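Local coordinates for protein elongation factor G (Thermus thermophilus, PDB 2DY1) that binds GTP with magnesium and probably acts as a translational GTPase that drives the elongation step of protein synthesis, at residues A[100-105]-A[130-135]; A[153-158]-A[246-251]. One frame throughout, in Å; residues are numbered along the deposited sequence.

Contact 1 of 2, residues A[100-105]-A[130-135]; sequences AALVAV and MVVVTK. With GTP (guanosine-5'-triphosphate), chain C.
Thr-134 and Val-105 make the last rung of this parallel pairing, Thr-134 N donating a hydrogen bond to Val-105 O at 3.0 Å, and the very next amide leaves the sheet for the nucleotide: Lys-135 N donates to the guanine O6 of GTP, again at 3.0 Å. Lys-135 is also where the strand conformation ends: its phi is positive (57°), and the chain beyond the amide turns out of the strand. Its side chain, extended beyond CG, then lies over one face of the purine. CG stands 3.4 Å from guanine C6, CE has moved along to N9 and the ribose, and NZ makes a weak hydrogen bond to the ribose O4' while Gly-19 O is a further hydrogen-bonding partner. Thr-134 OG1 is held by Ser-20 O, so the strand end is tied to the P-loop.

Behind this tip, five backbone bonds hold strands that run at 27° to one another. In one of them the donor comes from above the acceptor's carbonyl plane: Val-132 N, 2.9 Å from Val-103 O, stands 40° out of it. Side chains alternate between two faces. On that of Leu-102, Ala-104, Met-130 and Val-132, Leu-102 CD1 fits between Met-130 CG and Val-132 CG1, the latter at 3.7 Å. Val-132 CG1, placed between backbone N and carbonyl carbon, also reaches the CB of Ala-104 at 4.1 Å. On the other face, Val-105 CG2 meets Val-131 CG1 at 3.8 Å, and helix 113-124 packs there against Val-103 and Val-105. Strand 100-106, that helix and strand 129-134 form a beta-alpha-beta crossover of the P-loop GTPase fold, whose second strand ends in the guanine-recognising sequence Thr-134, Lys-135, then Asp-137, a variant of the NKxD motif.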
ATOM      1  N   ALA A 100      13.265 -12.522  -6.278  1.00  9.81           N
ATOM      2  CA  ALA A 100      14.387 -11.638  -5.927  1.00 10.80           C
ATOM      3  C   ALA A 100      13.976 -10.217  -6.263  1.00  9.54           C
ATOM      4  O   ALA A 100      13.081 -10.007  -7.090  1.00 10.35           O
ATOM      5  CB  ALA A 100      15.637 -12.004  -6.717  1.00 13.44           C
ATOM      6  N   ALA A 101      14.632  -9.254  -5.613  1.00 10.51           N
ATOM      7  CA  ALA A 101      14.346  -7.849  -5.865  1.00  9.16           C
ATOM      8  C   ALA A 101      15.570  -7.167  -6.472  1.00 11.76           C
ATOM      9  O   ALA A 101      16.681  -7.344  -5.987  1.00 13.48           O
ATOM     10  CB  ALA A 101      13.985  -7.161  -4.567  1.00 10.77           C
ATOM     11  N   LEU A 102      15.362  -6.426  -7.556  1.00  8.94           N
ATOM     12  CA  LEU A 102      16.422  -5.635  -8.190  1.00 10.19           C
ATOM     13  C   LEU A 102      16.038  -4.231  -7.745  1.00  9.36           C
ATOM     14  O   LEU A 102      14.974  -3.730  -8.109  1.00 10.17           O
ATOM     15  CB  LEU A 102      16.359  -5.751  -9.716  1.00  9.13           C
ATOM     16  CG  LEU A 102      17.275  -4.799 -10.506  1.00 10.15           C
ATOM     17  CD1 LEU A 102      18.768  -5.018 -10.100  1.00 12.12           C
ATOM     18  CD2 LEU A 102      17.113  -5.057 -12.022  1.00  8.74           C
ATOM     19  N   VAL A 103      16.905  -3.595  -6.971  1.00 10.24           N
ATOM     20  CA  VAL A 103      16.594  -2.294  -6.388  1.00 10.41           C
ATOM     21  C   VAL A 103      17.371  -1.191  -7.080  1.00 11.07           C
ATOM     22  O   VAL A 103      18.584  -1.134  -6.971  1.00 10.71           O
ATOM     23  CB  VAL A 103      16.941  -2.320  -4.860  1.00 11.30           C
ATOM     24  CG1 VAL A 103      16.499  -1.029  -4.186  1.00 12.54           C
ATOM     25  CG2 VAL A 103      16.268  -3.552  -4.181  1.00 11.50           C
ATOM     26  N   ALA A 104      16.660  -0.325  -7.814  1.00  9.04           N
ATOM     27  CA  ALA A 104      17.298   0.781  -8.526  1.00  9.46           C
ATOM     28  C   ALA A 104      17.583   1.890  -7.535  1.00  9.32           C
ATOM     29  O   ALA A 104      16.740   2.228  -6.693  1.00 11.02           O
ATOM     30  CB  ALA A 104      16.378   1.322  -9.623  1.00  8.68           C
ATOM     31  N   VAL A 105      18.789   2.442  -7.636  1.00 10.57           N
ATOM     32  CA  VAL A 105      19.217   3.533  -6.766  1.00 12.18           C
ATOM     33  C   VAL A 105      19.879   4.591  -7.648  1.00 11.46           C
ATOM     34  O   VAL A 105      20.844   4.313  -8.355  1.00 11.19           O
ATOM     35  CB  VAL A 105      20.259   3.031  -5.713  1.00 14.89           C
ATOM     36  CG1 VAL A 105      20.865   4.222  -4.928  1.00 13.91           C
ATOM     37  CG2 VAL A 105      19.593   2.058  -4.764  1.00 13.66           C
ATOM     38  N   MET A 130      19.592  -7.286  -5.141  1.00 11.22           N
ATOM     39  CA  MET A 130      20.722  -6.810  -5.945  1.00 11.02           C
ATOM     40  C   MET A 130      20.392  -5.333  -6.152  1.00 14.42           C
ATOM     41  O   MET A 130      19.225  -4.973  -6.185  1.00 14.60           O
ATOM     42  CB  MET A 130      20.771  -7.548  -7.298  1.00 16.07           C
ATOM     43  CG  MET A 130      21.563  -6.898  -8.408  1.00 27.07           C
ATOM     44  SD  MET A 130      21.350  -7.887  -9.944  1.00 25.91           S
ATOM     45  CE  MET A 130      22.273  -9.316  -9.435  1.00 25.82           C
ATOM     46  N   VAL A 131      21.411  -4.483  -6.240  1.00 10.64           N
ATOM     47  CA  VAL A 131      21.207  -3.047  -6.451  1.00 11.16           C
ATOM     48  C   VAL A 131      21.700  -2.685  -7.830  1.00  9.50           C
ATOM     49  O   VAL A 131      22.721  -3.209  -8.274  1.00 12.48           O
ATOM     50  CB  VAL A 131      22.069  -2.217  -5.456  1.00 10.47           C
ATOM     51  CG1 VAL A 131      22.033  -0.722  -5.812  1.00 10.88           C
ATOM     52  CG2 VAL A 131      21.568  -2.425  -4.030  1.00 14.49           C
ATOM     53  N   VAL A 132      20.979  -1.805  -8.524  1.00  7.66           N
ATOM     54  CA  VAL A 132      21.470  -1.302  -9.806  1.00  9.73           C
ATOM     55  C   VAL A 132      21.521   0.219  -9.666  1.00  9.45           C
ATOM     56  O   VAL A 132      20.531   0.864  -9.328  1.00 10.48           O
ATOM     57  CB  VAL A 132      20.604  -1.753 -11.046  1.00 10.65           C
ATOM     58  CG1 VAL A 132      19.146  -1.384 -10.891  1.00 10.50           C
ATOM     59  CG2 VAL A 132      21.194  -1.139 -12.321  1.00 11.22           C
ATOM     60  N   VAL A 133      22.708   0.781  -9.881  1.00  8.35           N
ATOM     61  CA  VAL A 133      22.908   2.224  -9.755  1.00  8.68           C
ATOM     62  C   VAL A 133      22.723   2.888 -11.099  1.00  8.64           C
ATOM     63  O   VAL A 133      23.438   2.604 -12.072  1.00  9.34           O
ATOM     64  CB  VAL A 133      24.314   2.526  -9.221  1.00 10.26           C
ATOM     65  CG1 VAL A 133      24.522   4.051  -9.176  1.00 12.47           C
ATOM     66  CG2 VAL A 133      24.477   1.909  -7.832  1.00 11.24           C
ATOM     67  N   THR A 134      21.735   3.777 -11.129  1.00  9.90           N
ATOM     68  CA  THR A 134      21.368   4.522 -12.332  1.00  9.45           C
ATOM     69  C   THR A 134      21.775   5.985 -12.239  1.00 10.33           C
ATOM     70  O   THR A 134      22.235   6.445 -11.205  1.00 12.15           O
ATOM     71  CB  THR A 134      19.855   4.525 -12.493  1.00 11.22           C
ATOM     72  OG1 THR A 134      19.278   5.134 -11.322  1.00 13.44           O
ATOM     73  CG2 THR A 134      19.333   3.083 -12.651  1.00 12.32           C
ATOM     74  N   LYS A 135      21.586   6.699 -13.347  1.00 13.90           N
ATOM     75  CA  LYS A 135      21.839   8.140 -13.408  1.00 16.08           C
ATOM     76  C   LYS A 135      23.235   8.649 -13.049  1.00 15.30           C
ATOM     77  O   LYS A 135      23.398   9.827 -12.702  1.00 17.38           O
ATOM     78  CB  LYS A 135      20.798   8.865 -12.535  1.00 16.50           C
ATOM     79  CG  LYS A 135      19.358   8.600 -12.962  1.00 13.77           C
ATOM     80  CD  LYS A 135      18.374   9.508 -12.192  1.00 16.28           C
ATOM     81  CE  LYS A 135      16.958   9.438 -12.767  1.00 28.99           C
ATOM     82  NZ  LYS A 135      16.027  10.465 -12.165  1.00 19.27           N
TER
HETATM   83  PG  GTP C 700       8.678   5.688 -11.113  1.00 10.86           P
HETATM   84  O1G GTP C 700       7.813   7.042 -11.079  1.00 13.18           O
HETATM   85  O2G GTP C 700       7.913   4.597 -12.008  1.00 10.80           O
HETATM   86  O3G GTP C 700       9.005   5.176  -9.763  1.00 14.90           O
HETATM   87  O3B GTP C 700       9.992   6.148 -11.921  1.00  9.77           O
HETATM   88  PB  GTP C 700      11.057   5.149 -12.588  1.00 11.27           P
HETATM   89  O1B GTP C 700      11.934   4.611 -11.522  1.00 11.91           O
HETATM   90  O2B GTP C 700      10.352   4.176 -13.456  1.00  8.00           O
HETATM   91  O3A GTP C 700      11.970   6.167 -13.426  1.00 13.85           O
HETATM   92  PA  GTP C 700      11.747   6.509 -14.977  1.00 14.91           P
HETATM   93  O1A GTP C 700      12.266   5.391 -15.796  1.00 14.79           O
HETATM   94  O2A GTP C 700      10.344   6.942 -15.174  1.00 15.16           O
HETATM   95  O5' GTP C 700      12.727   7.763 -15.203  1.00 13.65           O
HETATM   96  C5' GTP C 700      12.353   9.030 -14.660  1.00 14.65           C
HETATM   97  C4' GTP C 700      13.201  10.134 -15.289  1.00 19.65           C
HETATM   98  O4' GTP C 700      14.573   9.744 -15.117  1.00 15.10           O
HETATM   99  C3' GTP C 700      12.950  10.189 -16.798  1.00 20.18           C
HETATM  100  O3' GTP C 700      13.135  11.531 -17.254  1.00 24.77           O
HETATM  101  C2' GTP C 700      14.050   9.285 -17.353  1.00 19.94           C
HETATM  102  O2' GTP C 700      14.388   9.709 -18.677  1.00 21.94           O
HETATM  103  C1' GTP C 700      15.186   9.685 -16.414  1.00 11.76           C
HETATM  104  N9  GTP C 700      16.289   8.698 -16.384  1.00 14.53           N
HETATM  105  C8  GTP C 700      16.168   7.395 -16.138  1.00 13.98           C
HETATM  106  N7  GTP C 700      17.376   6.841 -16.055  1.00 14.05           N
HETATM  107  C5  GTP C 700      18.278   7.798 -16.257  1.00 13.10           C
HETATM  108  C6  GTP C 700      19.669   7.815 -16.290  1.00 18.90           C
HETATM  109  O6  GTP C 700      20.334   6.806 -16.060  1.00 16.27           O
HETATM  110  N1  GTP C 700      20.316   9.028 -16.556  1.00 16.72           N
HETATM  111  C2  GTP C 700      19.565  10.189 -16.778  1.00 20.68           C
HETATM  112  N2  GTP C 700      20.176  11.343 -17.028  1.00 19.77           N
HETATM  113  N3  GTP C 700      18.225  10.133 -16.733  1.00 17.96           N
HETATM  114  C4  GTP C 700      17.585   8.983 -16.480  1.00 16.38           C

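Contact 2 of 2, residues A[153-158]-A[246-251]; sequences LGPILP and LLYPVA
Pro-155 is a wedge driven between the Tyr-248 ring and the backbone of Leu-246. Its CD rests 3.7 Å from Tyr-248 CE1, approaching the ring obliquely, while its CB presses on Leu-246 O at 3.3 Å and faces Leu-247 CD2. Tyr-248, with CG anti to the carbonyl carbon (chi1 -53°), carries its ring back along the start of the other segment, where Leu-153 O lies at the ring edge, near its plane, 3.4 Å from CE1. Trp-119 meets the same ring edge to face. Cut back to an alanine, Tyr-248 would probably leave a gap beside Pro-155 CD and Leu-153 O, and Trp-119 would lose its aromatic partner.

The chain reaches the sheet through a tight bend: Gly-154, the first residue to leave helix 142-153, has a positive phi, and Pro-155 centres an inverse gamma turn closed by Ile-156 N to Gly-154 O. Strand 156-165 then runs parallel to strand 248-252 in the central sheet of the GTPase domain: Tyr-248 N bonds to Pro-155 O, Leu-157 N to Tyr-248 O and Val-250 N to Leu-157 O.

Beyond the wedge, Val-250 CG2 nestles against Ile-156 CB at 3.8 Å, on the face covered by helix 142-153. On the opposite face Leu-157 CD2 and Leu-247 CD1 meet at 4.1 Å, and Phe-238 and Ala-211 of two further helices close over Leu-157.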
ATOM      1  N   LEU A 153      22.749  -0.629   3.921  1.00 21.62           N
ATOM      2  CA  LEU A 153      22.244  -1.958   3.577  1.00 20.89           C
ATOM      3  C   LEU A 153      23.078  -3.134   4.083  1.00 22.13           C
ATOM      4  O   LEU A 153      22.577  -4.258   4.203  1.00 25.58           O
ATOM      5  CB  LEU A 153      22.088  -2.057   2.059  1.00 21.32           C
ATOM      6  CG  LEU A 153      21.328  -0.872   1.451  1.00 23.64           C
ATOM      7  CD1 LEU A 153      21.257  -1.037  -0.063  1.00 27.22           C
ATOM      8  CD2 LEU A 153      19.942  -0.771   2.062  1.00 22.89           C
ATOM      9  N   GLY A 154      24.355  -2.906   4.351  1.00 21.45           N
ATOM     10  CA  GLY A 154      25.162  -3.997   4.854  1.00 18.90           C
ATOM     11  C   GLY A 154      26.133  -4.647   3.893  1.00 21.47           C
ATOM     12  O   GLY A 154      26.931  -3.959   3.247  1.00 22.77           O
ATOM     13  N   PRO A 155      26.077  -5.985   3.765  1.00 18.31           N
ATOM     14  CA  PRO A 155      26.966  -6.745   2.896  1.00 16.62           C
ATOM     15  C   PRO A 155      26.828  -6.591   1.386  1.00 16.23           C
ATOM     16  O   PRO A 155      26.565  -7.553   0.674  1.00 15.13           O
ATOM     17  CB  PRO A 155      26.773  -8.183   3.382  1.00 22.47           C
ATOM     18  CG  PRO A 155      25.339  -8.198   3.779  1.00 18.05           C
ATOM     19  CD  PRO A 155      25.123  -6.873   4.460  1.00 18.57           C
ATOM     20  N   ILE A 156      27.047  -5.378   0.896  1.00 16.52           N
ATOM     21  CA  ILE A 156      26.991  -5.161  -0.544  1.00 19.20           C
ATOM     22  C   ILE A 156      28.237  -5.759  -1.188  1.00 18.35           C
ATOM     23  O   ILE A 156      29.269  -5.967  -0.530  1.00 21.09           O
ATOM     24  CB  ILE A 156      26.885  -3.662  -0.911  1.00 18.62           C
ATOM     25  CG1 ILE A 156      28.038  -2.874  -0.283  1.00 25.52           C
ATOM     26  CG2 ILE A 156      25.547  -3.130  -0.453  1.00 19.63           C
ATOM     27  CD1 ILE A 156      28.703  -1.905  -1.229  1.00 21.37           C
ATOM     28  N   LEU A 157      28.146  -6.043  -2.479  1.00 12.23           N
ATOM     29  CA  LEU A 157      29.254  -6.646  -3.196  1.00 14.62           C
ATOM     30  C   LEU A 157      29.389  -5.925  -4.537  1.00 15.51           C
ATOM     31  O   LEU A 157      28.636  -6.184  -5.469  1.00 14.80           O
ATOM     32  CB  LEU A 157      28.967  -8.130  -3.426  1.00 18.89           C
ATOM     33  CG  LEU A 157      30.136  -8.966  -3.946  1.00 24.01           C
ATOM     34  CD1 LEU A 157      31.072  -9.299  -2.789  1.00 17.67           C
ATOM     35  CD2 LEU A 157      29.623 -10.235  -4.566  1.00 24.07           C
ATOM     36  N   PRO A 158      30.357  -5.009  -4.648  1.00 14.75           N
ATOM     37  CA  PRO A 158      30.522  -4.287  -5.919  1.00 13.63           C
ATOM     38  C   PRO A 158      30.942  -5.189  -7.070  1.00 15.15           C
ATOM     39  O   PRO A 158      31.985  -5.821  -7.023  1.00 23.18           O
ATOM     40  CB  PRO A 158      31.601  -3.245  -5.601  1.00 16.69           C
ATOM     41  CG  PRO A 158      31.486  -3.071  -4.096  1.00 21.40           C
ATOM     42  CD  PRO A 158      31.254  -4.483  -3.610  1.00 17.31           C
ATOM     43  N   LEU A 246      22.972 -13.113   1.891  1.00 18.61           N
ATOM     44  CA  LEU A 246      24.210 -12.809   2.603  1.00 19.30           C
ATOM     45  C   LEU A 246      25.102 -11.805   1.871  1.00 14.64           C
ATOM     46  O   LEU A 246      26.048 -11.263   2.451  1.00 16.67           O
ATOM     47  CB  LEU A 246      24.986 -14.103   2.866  1.00 19.28           C
ATOM     48  CG  LEU A 246      24.239 -15.153   3.702  1.00 24.43           C
ATOM     49  CD1 LEU A 246      25.101 -16.396   3.804  1.00 26.51           C
ATOM     50  CD2 LEU A 246      23.916 -14.597   5.081  1.00 26.51           C
ATOM     51  N   LEU A 247      24.808 -11.572   0.593  1.00 15.56           N
ATOM     52  CA  LEU A 247      25.570 -10.603  -0.190  1.00 12.87           C
ATOM     53  C   LEU A 247      24.586  -9.941  -1.141  1.00 13.41           C
ATOM     54  O   LEU A 247      23.694 -10.599  -1.661  1.00 14.61           O
ATOM     55  CB  LEU A 247      26.675 -11.271  -0.996  1.00 14.86           C
ATOM     56  CG  LEU A 247      27.894 -11.827  -0.227  1.00 12.98           C
ATOM     57  CD1 LEU A 247      28.851 -12.472  -1.229  1.00 16.77           C
ATOM     58  CD2 LEU A 247      28.579 -10.710   0.561  1.00 19.68           C
ATOM     59  N   TYR A 248      24.780  -8.650  -1.377  1.00 13.33           N
ATOM     60  CA  TYR A 248      23.906  -7.888  -2.265  1.00 14.32           C
ATOM     61  C   TYR A 248      24.765  -7.315  -3.396  1.00 11.31           C
ATOM     62  O   TYR A 248      25.432  -6.302  -3.213  1.00 12.47           O
ATOM     63  CB  TYR A 248      23.259  -6.741  -1.487  1.00 12.92           C
ATOM     64  CG  TYR A 248      22.547  -7.188  -0.220  1.00 11.41           C
ATOM     65  CD1 TYR A 248      22.827  -6.580   1.002  1.00 16.02           C
ATOM     66  CD2 TYR A 248      21.606  -8.222  -0.249  1.00 12.78           C
ATOM     67  CE1 TYR A 248      22.197  -6.987   2.176  1.00 18.35           C
ATOM     68  CE2 TYR A 248      20.973  -8.636   0.919  1.00 17.43           C
ATOM     69  CZ  TYR A 248      21.279  -8.011   2.126  1.00 17.49           C
ATOM     70  OH  TYR A 248      20.656  -8.432   3.284  1.00 23.58           O
ATOM     71  N   PRO A 249      24.751  -7.944  -4.578  1.00 11.92           N
ATOM     72  CA  PRO A 249      25.569  -7.423  -5.681  1.00 11.39           C
ATOM     73  C   PRO A 249      25.144  -6.012  -6.062  1.00 14.15           C
ATOM     74  O   PRO A 249      23.954  -5.703  -6.017  1.00 14.28           O
ATOM     75  CB  PRO A 249      25.290  -8.386  -6.827  1.00 12.96           C
ATOM     76  CG  PRO A 249      24.805  -9.650  -6.147  1.00 13.77           C
ATOM     77  CD  PRO A 249      23.977  -9.127  -4.996  1.00 13.12           C
ATOM     78  N   VAL A 250      26.120  -5.173  -6.426  1.00  9.90           N
ATOM     79  CA  VAL A 250      25.827  -3.809  -6.857  1.00 10.03           C
ATOM     80  C   VAL A 250      26.331  -3.664  -8.289  1.00 12.42           C
ATOM     81  O   VAL A 250      27.531  -3.796  -8.571  1.00 12.35           O
ATOM     82  CB  VAL A 250      26.542  -2.761  -5.970  1.00  8.88           C
ATOM     83  CG1 VAL A 250      26.190  -1.337  -6.441  1.00 10.42           C
ATOM     84  CG2 VAL A 250      26.141  -2.938  -4.522  1.00 13.29           C
ATOM     85  N   ALA A 251      25.400  -3.399  -9.197  1.00  9.94           N
ATOM     86  CA  ALA A 251      25.704  -3.239 -10.604  1.00 10.74           C
ATOM     87  C   ALA A 251      25.480  -1.783 -11.004  1.00  9.16           C
ATOM     88  O   ALA A 251      24.814  -1.027 -10.302  1.00 12.42           O
ATOM     89  CB  ALA A 251      24.798  -4.150 -11.442  1.00 13.29           C
TER

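Contacts 1 and 2 are two strand pairings of one sheet, separated by the pairing of strand 129-134 with strand 248-252; their centres are about 11 Å apart. Those two strands join them side by side: Val-131 N to Pro-249 O and Val-133 N to Ala-251 O, both at 2.8 Å, are probable hydrogen bonds. Val-133 CG2 against Val-250 CG1, at 3.9 Å, adds packing, and Trp-119 touches both Val-103 and Tyr-248. Only contact 1 touches the nucleotide, through Lys-135; the side chain of Ala-104 is about 9 Å from the magnesium ion. In contact 2 the Val-250 side chain is about 14 Å from GTP, yet the chain following strand 248-252 supplies Ser-254 and Glu-256 to the same pocket.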